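Local coordinates for alpha-glucosidase (Pseudoalteromonas sp. K8, PDB 5HQA), which hydrolyses alpha-glucosidic linkages as a calcium-binding member of glycoside hydrolase family 97 whose activity is stimulated by chloride, at residues N434-I439 with P487-P492; T453-G456 with Q460-N463. All blocks are in the same frame, centred on the assembly; numbering follows the deposited sequence.

The first segment of each contact runs off the C-terminal end of a strand of the catalytic barrel, 432-435 and its parallel neighbour 451-454; the contact centres are about 6 Å apart. Along the chain, contact 2 is nested inside the loop closed by contact 1. Arg-454 joins them: its NH1 probably donates to Ile-439 O at 2.8 Å, and its carbonyl O probably accepts from Asp-489 N at 2.9 Å. Both reach the same calcium ion: contact 1 supplies Glu-437, contact 2 supplies Glu-455 and Glu-461, and Glu-154, from the N-terminal part of the chain, is the fourth. They share AC1 O2B, which accepts from His-436 ND1, binds the calcium and lies 2.9 Å from Glu-455 OE1.

Contact 1 of 2, residues N434-I439 with P487-P492; sequences NTHEPI and PMDFTP. With CA (calcium ion), chain C; AC1 (4,6-dideoxy-4-{[(1S,4R,5S,6S)-4,5,6-trihydroxy-3-(hydroxymethyl)cyclohex-2-en-1-yl]amino}-alpha-D-glucopyranose), chain B.
This is a buried polar contact at the sugar pocket, in which Asn-434 on strand 432-435 and His-436 just beyond it converge on one oxygen of Asp-489 in the loop after helix 482-485. His-436 NE2 donates to Asp-489 OD2 at 2.8 Å, nearly in the ring plane, onto the anti lone pair. Asn-434 ND2 donates to Asp-489 OD2 at 2.9 Å from above the carboxylate plane, the two planes 87° apart; asparagine suits the place by offering this N-H, though its OD1 is buried without a partner. Tyr-266 OH holds Asp-489 OD1, so the carboxylate is fixed at both ends. The strand belongs to the TIM-barrel-like catalytic domain, whose C-terminal strand ends carry the active site. A histidine fits because its two nitrogens face different partners: His-436 ND1 bonds almost straight (172°) to AC1 O2B at 2.7 Å, making Asp-489 second-shell. An alanine here removes both ring nitrogens, and Asp-489 OD2 would probably be left to Asn-434 alone within this contact, with O2B held less precisely at the calcium. Glu-437 bends at its second torsion (chi2 75°), which brings Glu-437 OE2 to the calcium at 2.4 Å, while OE1 accepts from Tyr-389 N.

Contact 2 of 2, residues T453-G456 with Q460-N463; sequences TREG and QEFN. With CA (calcium ion), chain C; AC1 (4,6-dideoxy-4-{[(1S,4R,5S,6S)-4,5,6-trihydroxy-3-(hydroxymethyl)cyclohex-2-en-1-yl]amino}-alpha-D-glucopyranose), chain B.
Glu-461 and Glu-455 meet through their carboxylates at a shared calcium ion, and the path of Glu-461 shows how. From CB the chain turns so that CG sits between the backbone N and the carbonyl carbon (chi1 58°), then runs extended toward the metal. Glu-461 CG comes no nearer than 4.2 Å to Glu-455 OE2, a loose approach. Glu-461 CD lies 3.3 Å from the calcium, and beyond it the two oxygens part company. Glu-461 OE2 binds the metal at 2.3 Å. Glu-461 OE1 turns to the inhibitor and stands 2.7 Å from AC1 N4A, the nitrogen that replaces the glycosidic oxygen in acarbose; that location is consistent with the place a general acid would occupy.

Glu-455 follows strand 451-454, with CG anti to the backbone N (chi1 -166°), and its extended chain carries the carboxylate to the ion. Glu-455 OE1 binds the calcium at 2.3 Å. The carboxylate planes are 39° apart, and Glu-455 OE2 lies 3.2 Å from Glu-461 OE2. As both oxygens are acceptors, no hydrogen bond joins them; the calcium, bound by Glu-461 OE2 and by the other oxygen of Glu-455, OE1, probably offsets the repulsion.

This is the calcium site of the GH97 enzyme: the barrel gives three glutamates, Glu-437 being the third, and the N-terminal part of the chain gives Glu-154, so the site bridges the two. Three inhibitor atoms, O3, N4A and O2B, complete it. Glutamate fits each position, being long enough to reach inward and a hard oxygen ligand for calcium.

The turn bearing Glu-461 is tied by Asn-463, whose backbone N donates to Gln-460 O and whose ND2 bonds to Gln-460 OE1 at 2.9 Å. Gln-460 NE2 in turn reaches Thr-491 O and Gln-516 OE1, while Phe-462 touches a bound glucose unit.

Contact 1 of 2, residues N434-I439 with P487-P492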
ATOM      1  N   ASN A 434      -8.007  -3.730  -7.827  1.00 12.04           N
ATOM      2  CA  ASN A 434      -6.763  -4.132  -7.175  1.00 11.92           C
ATOM      3  C   ASN A 434      -5.648  -3.852  -8.177  1.00 11.97           C
ATOM      4  O   ASN A 434      -5.530  -4.561  -9.181  1.00 14.34           O
ATOM      5  CB  ASN A 434      -6.847  -5.618  -6.796  1.00 13.45           C
ATOM      6  CG  ASN A 434      -5.500  -6.243  -6.461  1.00 15.38           C
ATOM      7  OD1 ASN A 434      -4.512  -5.554  -6.199  1.00 13.30           O
ATOM      8  ND2 ASN A 434      -5.471  -7.579  -6.447  1.00 14.38           N
ATOM      9  N   THR A 435      -4.847  -2.809  -7.939  1.00 11.26           N
ATOM     10  CA  THR A 435      -3.910  -2.306  -8.947  1.00  9.81           C
ATOM     11  C   THR A 435      -2.512  -2.859  -8.709  1.00  9.84           C
ATOM     12  O   THR A 435      -1.891  -2.551  -7.685  1.00 10.85           O
ATOM     13  CB  THR A 435      -3.837  -0.780  -8.930  1.00 10.45           C
ATOM     14  OG1 THR A 435      -5.153  -0.223  -8.981  1.00 13.35           O
ATOM     15  CG2 THR A 435      -3.023  -0.276 -10.133  1.00  9.68           C
ATOM     16  N   HIS A 436      -1.991  -3.622  -9.669  1.00 11.82           N
ATOM     17  CA  HIS A 436      -0.577  -3.980  -9.655  1.00 12.91           C
ATOM     18  C   HIS A 436       0.213  -3.043 -10.564  1.00 14.55           C
ATOM     19  O   HIS A 436      -0.324  -2.494 -11.529  1.00 13.50           O
ATOM     20  CB  HIS A 436      -0.374  -5.449 -10.045  1.00 12.31           C
ATOM     21  CG  HIS A 436      -0.738  -6.395  -8.939  1.00 12.52           C
ATOM     22  ND1 HIS A 436       0.029  -7.490  -8.598  1.00 11.83           N
ATOM     23  CD2 HIS A 436      -1.776  -6.375  -8.064  1.00 12.13           C
ATOM     24  CE1 HIS A 436      -0.530  -8.111  -7.572  1.00 12.82           C
ATOM     25  NE2 HIS A 436      -1.631  -7.461  -7.237  1.00 12.44           N
ATOM     26  N   GLU A 437       1.495  -2.865 -10.236  1.00  9.73           N
ATOM     27  CA  GLU A 437       2.315  -1.777 -10.760  1.00  9.56           C
ATOM     28  C   GLU A 437       1.539  -0.459 -10.678  1.00 11.80           C
ATOM     29  O   GLU A 437       1.259   0.175 -11.700  1.00 10.79           O
ATOM     30  CB  GLU A 437       2.789  -2.049 -12.183  1.00 11.33           C
ATOM     31  CG  GLU A 437       3.612  -3.336 -12.286  1.00 12.93           C
ATOM     32  CD  GLU A 437       2.738  -4.581 -12.212  1.00 16.30           C
ATOM     33  OE1 GLU A 437       1.727  -4.617 -12.942  1.00 16.06           O
ATOM     34  OE2 GLU A 437       3.029  -5.499 -11.400  1.00 16.42           O
ATOM     35  N   PRO A 438       1.179  -0.023  -9.464  1.00 11.51           N
ATOM     36  CA  PRO A 438       0.271   1.112  -9.292  1.00  9.52           C
ATOM     37  C   PRO A 438       1.021   2.401  -9.050  1.00 11.87           C
ATOM     38  O   PRO A 438       2.256   2.420  -9.024  1.00 11.27           O
ATOM     39  CB  PRO A 438      -0.489   0.720  -8.027  1.00  9.22           C
ATOM     40  CG  PRO A 438       0.630   0.146  -7.177  1.00  9.25           C
ATOM     41  CD  PRO A 438       1.551  -0.594  -8.159  1.00 11.04           C
ATOM     42  N   ILE A 439       0.269   3.478  -8.835  1.00 12.17           N
ATOM     43  CA  ILE A 439       0.771   4.600  -8.053  1.00 12.03           C
ATOM     44  C   ILE A 439       0.733   4.191  -6.585  1.00 11.03           C
ATOM     45  O   ILE A 439      -0.145   3.432  -6.154  1.00 11.02           O
ATOM     46  CB  ILE A 439      -0.068   5.870  -8.314  1.00 10.51           C
ATOM     47  CG1 ILE A 439       0.439   7.054  -7.482  1.00 10.25           C
ATOM     48  CG2 ILE A 439      -1.554   5.624  -7.988  1.00 10.64           C
ATOM     49  CD1 ILE A 439       1.821   7.555  -7.898  1.00  9.63           C
ATOM     50  N   PRO A 487      -3.195  -0.545   2.354  1.00 13.59           N
ATOM     51  CA  PRO A 487      -3.234  -2.008   2.168  1.00 10.85           C
ATOM     52  C   PRO A 487      -2.387  -2.486   0.994  1.00 12.75           C
ATOM     53  O   PRO A 487      -2.166  -1.767   0.016  1.00 12.38           O
ATOM     54  CB  PRO A 487      -4.724  -2.303   1.932  1.00 10.21           C
ATOM     55  CG  PRO A 487      -5.351  -0.970   1.577  1.00 10.42           C
ATOM     56  CD  PRO A 487      -4.541   0.060   2.322  1.00 11.91           C
ATOM     57  N   MET A 488      -1.910  -3.727   1.097  1.00 10.27           N
ATOM     58  CA  MET A 488      -1.114  -4.318   0.031  1.00  9.93           C
ATOM     59  C   MET A 488      -1.630  -5.704  -0.297  1.00 12.99           C
ATOM     60  O   MET A 488      -1.874  -6.508   0.609  1.00 13.46           O
ATOM     61  CB  MET A 488       0.363  -4.410   0.404  1.00  9.90           C
ATOM     62  CG  MET A 488       1.188  -5.111  -0.678  1.00 10.02           C
ATOM     63  SD  MET A 488       2.902  -5.340  -0.200  1.00 12.89           S
ATOM     64  CE  MET A 488       3.566  -6.147  -1.670  1.00 10.05           C
ATOM     65  N   ASP A 489      -1.779  -5.977  -1.595  1.00 10.88           N
ATOM     66  CA  ASP A 489      -2.072  -7.313  -2.120  1.00 10.63           C
ATOM     67  C   ASP A 489      -0.752  -8.077  -2.234  1.00 13.02           C
ATOM     68  O   ASP A 489      -0.115  -8.126  -3.288  1.00 14.84           O
ATOM     69  CB  ASP A 489      -2.779  -7.197  -3.472  1.00 12.83           C
ATOM     70  CG  ASP A 489      -3.238  -8.549  -4.035  1.00 17.76           C
ATOM     71  OD1 ASP A 489      -3.770  -9.385  -3.259  1.00 19.04           O
ATOM     72  OD2 ASP A 489      -3.091  -8.760  -5.273  1.00 14.97           O
ATOM     73  N   PHE A 490      -0.329  -8.680  -1.113  1.00 11.66           N
ATOM     74  CA  PHE A 490       0.947  -9.398  -1.052  1.00 11.79           C
ATOM     75  C   PHE A 490       0.855 -10.815  -1.618  1.00 11.48           C
ATOM     76  O   PHE A 490       1.882 -11.383  -2.020  1.00 11.14           O
ATOM     77  CB  PHE A 490       1.438  -9.450   0.405  1.00 10.75           C
ATOM     78  CG  PHE A 490       2.793 -10.094   0.571  1.00 10.32           C
ATOM     79  CD1 PHE A 490       3.950  -9.332   0.477  1.00  9.78           C
ATOM     80  CD2 PHE A 490       2.906 -11.464   0.810  1.00 10.46           C
ATOM     81  CE1 PHE A 490       5.205  -9.923   0.612  1.00 10.39           C
ATOM     82  CE2 PHE A 490       4.159 -12.069   0.942  1.00 11.23           C
ATOM     83  CZ  PHE A 490       5.308 -11.294   0.841  1.00 12.63           C
ATOM     84  N   THR A 491      -0.356 -11.372  -1.688  1.00 12.73           N
ATOM     85  CA  THR A 491      -0.708 -12.768  -1.973  1.00 12.03           C
ATOM     86  C   THR A 491       0.043 -13.708  -1.026  1.00 12.89           C
ATOM     87  O   THR A 491       0.939 -14.449  -1.448  1.00 11.86           O
ATOM     88  CB  THR A 491      -0.479 -13.140  -3.453  1.00 13.81           C
ATOM     89  OG1 THR A 491       0.913 -13.304  -3.744  1.00 14.07           O
ATOM     90  CG2 THR A 491      -1.062 -12.072  -4.384  1.00 12.77           C
ATOM     91  N   PRO A 492      -0.322 -13.731   0.256  1.00 12.25           N
ATOM     92  CA  PRO A 492       0.337 -14.618   1.218  1.00 11.42           C
ATOM     93  C   PRO A 492      -0.127 -16.063   1.053  1.00 13.64           C
ATOM     94  O   PRO A 492      -0.966 -16.388   0.212  1.00 13.55           O
ATOM     95  CB  PRO A 492      -0.110 -14.045   2.562  1.00 11.68           C
ATOM     96  CG  PRO A 492      -1.463 -13.506   2.278  1.00 14.95           C
ATOM     97  CD  PRO A 492      -1.370 -12.916   0.896  1.00 12.43           C
TER
HETATM   98 CA    CA C 701       4.140  -7.086  -9.940  1.00 13.54          CA
HETATM   99  C1  AC1 B   3       7.927  -8.297 -14.159  1.00 28.84           C
HETATM  100  O2  AC1 B   3       8.395  -6.422 -12.744  1.00 22.59           O
HETATM  101  C2  AC1 B   3       7.320  -7.196 -13.303  1.00 22.81           C
HETATM  102  C4A AC1 B   3       0.747 -10.882 -12.409  1.00 15.05           C
HETATM  103  C3  AC1 B   3       6.426  -7.756 -12.228  1.00 17.22           C
HETATM  104  O3  AC1 B   3       5.927  -6.698 -11.391  1.00 15.78           O
HETATM  105  C4  AC1 B   3       5.309  -8.548 -12.855  1.00 15.63           C
HETATM  106  N4A AC1 B   3       4.214  -8.897 -11.895  1.00 14.18           N
HETATM  107  C5  AC1 B   3       6.062  -9.774 -13.346  1.00 23.06           C
HETATM  108  O5  AC1 B   3       6.919  -9.357 -14.489  1.00 25.95           O
HETATM  109  C6  AC1 B   3       5.195 -10.912 -13.788  1.00 22.42           C
HETATM  110  C1B AC1 B   3       2.822  -8.594 -12.386  1.00 19.62           C
HETATM  111  C2B AC1 B   3       1.710  -8.947 -11.193  1.00 19.86           C
HETATM  112  O2B AC1 B   3       2.155  -8.321  -9.990  1.00 13.05           O
HETATM  113  C3B AC1 B   3       1.510 -10.334 -11.072  1.00 18.63           C
HETATM  114  O3B AC1 B   3       0.695 -10.694  -9.929  1.00 17.17           O
HETATM  115  O4  AC1 B   3       0.654 -12.293 -12.371  1.00 14.28           O
HETATM  116  C5B AC1 B   3       1.393 -10.477 -13.635  1.00 14.41           C
HETATM  117  C7B AC1 B   3       2.462  -9.250 -13.598  1.00 14.01           C
HETATM  118  C6B AC1 B   3       0.646 -10.762 -14.948  1.00 15.74           C
HETATM  119  O6B AC1 B   3      -0.413  -9.861 -15.037  1.00 22.24           O

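Contact 2 of 2, residues T453-G456 with Q460-N463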
ATOM      1  N   THR A 453      -7.155  -2.225  -2.901  1.00 11.43           N
ATOM      2  CA  THR A 453      -5.797  -2.616  -2.558  1.00 11.41           C
ATOM      3  C   THR A 453      -4.906  -2.404  -3.781  1.00 12.05           C
ATOM      4  O   THR A 453      -5.372  -2.038  -4.865  1.00 11.20           O
ATOM      5  CB  THR A 453      -5.763  -4.067  -2.048  1.00 12.78           C
ATOM      6  OG1 THR A 453      -4.514  -4.321  -1.390  1.00 13.31           O
ATOM      7  CG2 THR A 453      -5.958  -5.073  -3.199  1.00 10.08           C
ATOM      8  N   ARG A 454      -3.608  -2.620  -3.588  1.00 10.41           N
ATOM      9  CA  ARG A 454      -2.648  -2.501  -4.677  1.00 11.10           C
ATOM     10  C   ARG A 454      -1.383  -3.249  -4.292  1.00 10.71           C
ATOM     11  O   ARG A 454      -1.199  -3.654  -3.143  1.00 10.18           O
ATOM     12  CB  ARG A 454      -2.333  -1.033  -4.990  1.00 10.31           C
ATOM     13  CG  ARG A 454      -1.407  -0.362  -3.964  1.00 10.47           C
ATOM     14  CD  ARG A 454      -1.513   1.158  -4.080  1.00 10.67           C
ATOM     15  NE  ARG A 454      -2.876   1.594  -3.793  1.00  9.60           N
ATOM     16  CZ  ARG A 454      -3.478   2.626  -4.376  1.00 12.23           C
ATOM     17  NH1 ARG A 454      -2.837   3.346  -5.299  1.00 11.22           N
ATOM     18  NH2 ARG A 454      -4.727   2.940  -4.036  1.00 12.14           N
ATOM     19  N   GLU A 455      -0.505  -3.421  -5.275  1.00  9.91           N
ATOM     20  CA  GLU A 455       0.784  -4.041  -4.998  1.00 10.79           C
ATOM     21  C   GLU A 455       1.797  -2.938  -4.676  1.00 11.33           C
ATOM     22  O   GLU A 455       1.828  -2.446  -3.542  1.00 11.78           O
ATOM     23  CB  GLU A 455       1.210  -4.919  -6.178  1.00 10.34           C
ATOM     24  CG  GLU A 455       2.354  -5.859  -5.866  1.00 12.11           C
ATOM     25  CD  GLU A 455       2.680  -6.760  -7.048  1.00 15.98           C
ATOM     26  OE1 GLU A 455       2.997  -6.232  -8.139  1.00 12.53           O
ATOM     27  OE2 GLU A 455       2.595  -7.996  -6.890  1.00 16.56           O
ATOM     28  N   GLY A 456       2.612  -2.517  -5.641  1.00  9.35           N
ATOM     29  CA  GLY A 456       3.485  -1.369  -5.379  1.00  8.57           C
ATOM     30  C   GLY A 456       4.605  -1.627  -4.389  1.00 10.24           C
ATOM     31  O   GLY A 456       4.969  -0.730  -3.603  1.00  9.41           O
ATOM     32  N   GLN A 460       4.736 -11.727  -2.951  1.00 10.94           N
ATOM     33  CA  GLN A 460       5.042 -13.157  -3.010  1.00  9.55           C
ATOM     34  C   GLN A 460       5.607 -13.583  -4.360  1.00 12.25           C
ATOM     35  O   GLN A 460       6.398 -14.535  -4.427  1.00 11.89           O
ATOM     36  CB  GLN A 460       3.773 -13.955  -2.715  1.00 10.49           C
ATOM     37  CG  GLN A 460       3.995 -15.431  -2.435  1.00 11.15           C
ATOM     38  CD  GLN A 460       4.420 -15.672  -0.997  1.00 15.23           C
ATOM     39  OE1 GLN A 460       5.615 -15.781  -0.699  1.00 14.95           O
ATOM     40  NE2 GLN A 460       3.441 -15.751  -0.095  1.00 10.98           N
ATOM     41  N   GLU A 461       5.201 -12.920  -5.449  1.00 11.09           N
ATOM     42  CA  GLU A 461       5.632 -13.359  -6.776  1.00 10.99           C
ATOM     43  C   GLU A 461       7.150 -13.375  -6.905  1.00 11.38           C
ATOM     44  O   GLU A 461       7.702 -14.229  -7.606  1.00 11.39           O
ATOM     45  CB  GLU A 461       5.025 -12.463  -7.854  1.00 11.78           C
ATOM     46  CG  GLU A 461       5.386 -10.985  -7.694  1.00 13.61           C
ATOM     47  CD  GLU A 461       4.919 -10.142  -8.864  1.00 19.25           C
ATOM     48  OE1 GLU A 461       4.479 -10.734  -9.872  1.00 23.80           O
ATOM     49  OE2 GLU A 461       4.999  -8.893  -8.787  1.00 13.32           O
ATOM     50  N   PHE A 462       7.850 -12.448  -6.241  1.00 12.19           N
ATOM     51  CA  PHE A 462       9.309 -12.457  -6.331  1.00 10.79           C
ATOM     52  C   PHE A 462       9.923 -13.666  -5.652  1.00 11.54           C
ATOM     53  O   PHE A 462      11.109 -13.934  -5.863  1.00 12.32           O
ATOM     54  CB  PHE A 462       9.900 -11.171  -5.750  1.00 10.82           C
ATOM     55  CG  PHE A 462       9.819 -10.017  -6.694  1.00 11.56           C
ATOM     56  CD1 PHE A 462       8.634  -9.300  -6.832  1.00 11.50           C
ATOM     57  CD2 PHE A 462      10.905  -9.679  -7.483  1.00 11.17           C
ATOM     58  CE1 PHE A 462       8.546  -8.246  -7.741  1.00 13.03           C
ATOM     59  CE2 PHE A 462      10.831  -8.627  -8.388  1.00 12.55           C
ATOM     60  CZ  PHE A 462       9.652  -7.910  -8.521  1.00 12.13           C
ATOM     61  N   ASN A 463       9.147 -14.403  -4.858  1.00 11.59           N
ATOM     62  CA  ASN A 463       9.646 -15.630  -4.263  1.00 11.29           C
ATOM     63  C   ASN A 463       9.531 -16.816  -5.198  1.00 14.81           C
ATOM     64  O   ASN A 463      10.054 -17.886  -4.876  1.00 16.24           O
ATOM     65  CB  ASN A 463       8.908 -15.904  -2.958  1.00 10.71           C
ATOM     66  CG  ASN A 463       9.205 -14.857  -1.917  1.00 11.66           C
ATOM     67  OD1 ASN A 463      10.282 -14.257  -1.926  1.00 12.44           O
ATOM     68  ND2 ASN A 463       8.255 -14.615  -1.024  1.00 10.46           N
TER
HETATM   69 CA    CA C 701       4.140  -7.086  -9.940  1.00 13.54          CA
HETATM   70  C1  AC1 B   3       7.927  -8.297 -14.159  1.00 28.84           C
HETATM   71  O2  AC1 B   3       8.395  -6.422 -12.744  1.00 22.59           O
HETATM   72  C2  AC1 B   3       7.320  -7.196 -13.303  1.00 22.81           C
HETATM   73  C4A AC1 B   3       0.747 -10.882 -12.409  1.00 15.05           C
HETATM   74  C3  AC1 B   3       6.426  -7.756 -12.228  1.00 17.22           C
HETATM   75  O3  AC1 B   3       5.927  -6.698 -11.391  1.00 15.78           O
HETATM   76  C4  AC1 B   3       5.309  -8.548 -12.855  1.00 15.63           C
HETATM   77  N4A AC1 B   3       4.214  -8.897 -11.895  1.00 14.18           N
HETATM   78  C5  AC1 B   3       6.062  -9.774 -13.346  1.00 23.06           C
HETATM   79  O5  AC1 B   3       6.919  -9.357 -14.489  1.00 25.95           O
HETATM   80  C6  AC1 B   3       5.195 -10.912 -13.788  1.00 22.42           C
HETATM   81  C1B AC1 B   3       2.822  -8.594 -12.386  1.00 19.62           C
HETATM   82  C2B AC1 B   3       1.710  -8.947 -11.193  1.00 19.86           C
HETATM   83  O2B AC1 B   3       2.155  -8.321  -9.990  1.00 13.05           O
HETATM   84  C3B AC1 B   3       1.510 -10.334 -11.072  1.00 18.63           C
HETATM   85  O3B AC1 B   3       0.695 -10.694  -9.929  1.00 17.17           O
HETATM   86  O4  AC1 B   3       0.654 -12.293 -12.371  1.00 14.28           O
HETATM   87  C5B AC1 B   3       1.393 -10.477 -13.635  1.00 14.41           C
HETATM   88  C7B AC1 B   3       2.462  -9.250 -13.598  1.00 14.01           C
HETATM   89  C6B AC1 B   3       0.646 -10.762 -14.948  1.00 15.74           C
HETATM   90  O6B AC1 B   3      -0.413  -9.861 -15.037  1.00 22.24           O